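TRAP dicarboxylate transporter-DctP subunit (Desulfovibrio salexigens, PDB 4N6D) probably captures a solute, perhaps an organic acid, in the periplasm and delivers it to the membrane components of a TRAP transporter. Local coordinates at residues 159-164 / 180-185. Residues are numbered along the deposited sequence; the frame is centred on the assembly and turned at random.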
loop_
_atom_site.group_PDB
_atom_site.type_symbol
_atom_site.label_atom_id
_atom_site.label_comp_id
_atom_site.label_asym_id
_atom_site.label_seq_id
_atom_site.Cartn_x
_atom_site.Cartn_y
_atom_site.Cartn_z
ATOM N N ARG A 159 -4.856 24.043 4.597
ATOM C CA ARG A 159 -4.026 24.249 5.781
ATOM C C ARG A 159 -4.731 23.837 7.060
ATOM O O ARG A 159 -4.089 23.651 8.100
ATOM C CB ARG A 159 -3.601 25.707 5.862
ATOM C CG ARG A 159 -2.921 26.182 4.595
ATOM C CD ARG A 159 -2.270 27.520 4.789
ATOM N NE ARG A 159 -1.672 27.963 3.529
ATOM C CZ ARG A 159 -0.479 27.574 3.085
ATOM N NH1 ARG A 159 -0.037 28.038 1.929
ATOM N NH2 ARG A 159 0.272 26.754 3.790
ATOM N N ASN A 160 -6.045 23.663 6.982
ATOM C CA ASN A 160 -6.820 23.229 8.138
ATOM C C ASN A 160 -8.098 22.535 7.702
ATOM O O ASN A 160 -8.391 22.412 6.505
ATOM C CB ASN A 160 -7.152 24.428 9.024
ATOM C CG ASN A 160 -7.884 25.517 8.266
ATOM O OD1 ASN A 160 -8.816 25.237 7.510
ATOM N ND2 ASN A 160 -7.452 26.762 8.444
ATOM N N LEU A 161 -8.865 22.064 8.673
ATOM C CA LEU A 161 -10.058 21.307 8.338
ATOM C C LEU A 161 -11.142 22.143 7.697
ATOM O O LEU A 161 -11.953 21.623 6.932
ATOM C CB LEU A 161 -10.612 20.634 9.587
ATOM C CG LEU A 161 -9.853 19.388 9.987
ATOM C CD1 LEU A 161 -10.459 18.871 11.280
ATOM C CD2 LEU A 161 -9.900 18.314 8.905
ATOM N N ASP A 162 -11.182 23.432 8.012
ATOM C CA ASP A 162 -12.181 24.293 7.410
ATOM C C ASP A 162 -11.960 24.363 5.901
ATOM O O ASP A 162 -12.915 24.446 5.139
ATOM C CB ASP A 162 -12.161 25.681 8.044
ATOM C CG ASP A 162 -13.289 26.573 7.551
ATOM O OD1 ASP A 162 -14.471 26.240 7.798
ATOM O OD2 ASP A 162 -12.988 27.619 6.934
ATOM N N ASP A 163 -10.702 24.282 5.481
ATOM C CA ASP A 163 -10.362 24.337 4.055
ATOM C C ASP A 163 -10.894 23.123 3.274
ATOM O O ASP A 163 -11.022 23.195 2.049
ATOM C CB ASP A 163 -8.851 24.426 3.868
ATOM C CG ASP A 163 -8.278 25.744 4.322
ATOM O OD1 ASP A 163 -8.991 26.773 4.273
ATOM O OD2 ASP A 163 -7.086 25.757 4.716
ATOM N N LEU A 164 -11.204 22.030 3.968
ATOM C CA LEU A 164 -11.748 20.828 3.324
ATOM C C LEU A 164 -13.260 20.870 3.146
ATOM O O LEU A 164 -13.808 20.077 2.384
ATOM C CB LEU A 164 -11.400 19.560 4.108
ATOM C CG LEU A 164 -9.994 19.010 3.914
ATOM C CD1 LEU A 164 -9.781 17.833 4.815
ATOM C CD2 LEU A 164 -9.738 18.617 2.457
ATOM N N GLU A 180 -15.759 12.178 3.259
ATOM C CA GLU A 180 -17.137 12.481 3.620
ATOM C C GLU A 180 -17.176 12.828 5.109
ATOM O O GLU A 180 -17.833 13.794 5.509
ATOM C CB GLU A 180 -18.077 11.310 3.307
ATOM C CG GLU A 180 -19.554 11.667 3.449
ATOM C CD GLU A 180 -20.009 12.726 2.449
ATOM O OE1 GLU A 180 -19.617 12.639 1.261
ATOM O OE2 GLU A 180 -20.757 13.645 2.854
ATOM N N SER A 181 -16.459 12.057 5.923
ATOM C CA SER A 181 -16.481 12.281 7.370
ATOM C C SER A 181 -15.869 13.624 7.763
ATOM O O SER A 181 -16.170 14.162 8.831
ATOM C CB SER A 181 -15.794 11.139 8.126
ATOM O OG SER A 181 -14.375 11.281 8.157
ATOM N N LEU A 182 -15.018 14.166 6.900
ATOM C CA LEU A 182 -14.384 15.466 7.153
ATOM C C LEU A 182 -15.141 16.619 6.498
ATOM O O LEU A 182 -14.689 17.760 6.515
ATOM C CB LEU A 182 -12.944 15.449 6.651
ATOM C CG LEU A 182 -12.047 14.397 7.301
ATOM C CD1 LEU A 182 -10.653 14.502 6.757
ATOM C CD2 LEU A 182 -12.038 14.538 8.819
ATOM N N GLY A 183 -16.303 16.335 5.922
ATOM C CA GLY A 183 -17.121 17.380 5.352
ATOM C C GLY A 183 -16.739 17.789 3.941
ATOM O O GLY A 183 -17.244 18.790 3.431
ATOM N N ALA A 184 -15.868 17.007 3.311
ATOM C CA ALA A 184 -15.421 17.277 1.944
ATOM C C ALA A 184 -16.321 16.538 0.972
ATOM O O ALA A 184 -17.213 15.803 1.391
ATOM C CB ALA A 184 -13.969 16.819 1.771
ATOM N N THR A 185 -16.070 16.697 -0.323
ATOM C CA THR A 185 -16.929 16.098 -1.349
ATOM C C THR A 185 -16.124 15.154 -2.229
ATOM O O THR A 185 -15.511 15.586 -3.210
ATOM C CB THR A 185 -17.590 17.192 -2.203
ATOM O OG1 THR A 185 -18.272 18.099 -1.337
ATOM C CG2 THR A 185 -18.591 16.604 -3.191
#
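D163 OD2, one residue before the L164 that packs on L182 and A184, accepts two backbone N-H groups: R159 N at 2.8 Å, on the lone pair pointing away from OD1, and N160 N at a longer 3.3 Å, from above the carboxylate plane. N160 returns the contact in an Asx motif, its OD1 taking D163 N at 2.9 Å almost in line with the C=O bond. These bonds tie down the turn that presents L161 and L164 to the end of helix 173-181, the helix of a beta-alpha-beta crossover between parallel strands 168-170 and 185-187. A Schellman motif closes that helix, with G183 at positive phi (83°) and G183 N bonded to E180 O; L182 and A184, on either side of the glycine, both point their CB toward residues 159-164. In L164 and L182 alike, CG stands opposite the carbonyl carbon (chi1 -79° and -60°), which carries the methyls across to each other; the side chains meet at a slant, their CD1 atoms 4.0 Å apart. L161 adds its CD2 methyl, 4.3 Å from L182 CD2, while also resting on A299 and I300 of helix 294-317. At the start of the segment, R159 forms a salt bridge with E288. No hydrogen bond joins the segments; L164 O instead rests on A184, with a bent CA-H...O contact of 3.3 Å to A184 CA and A184 CB equally near.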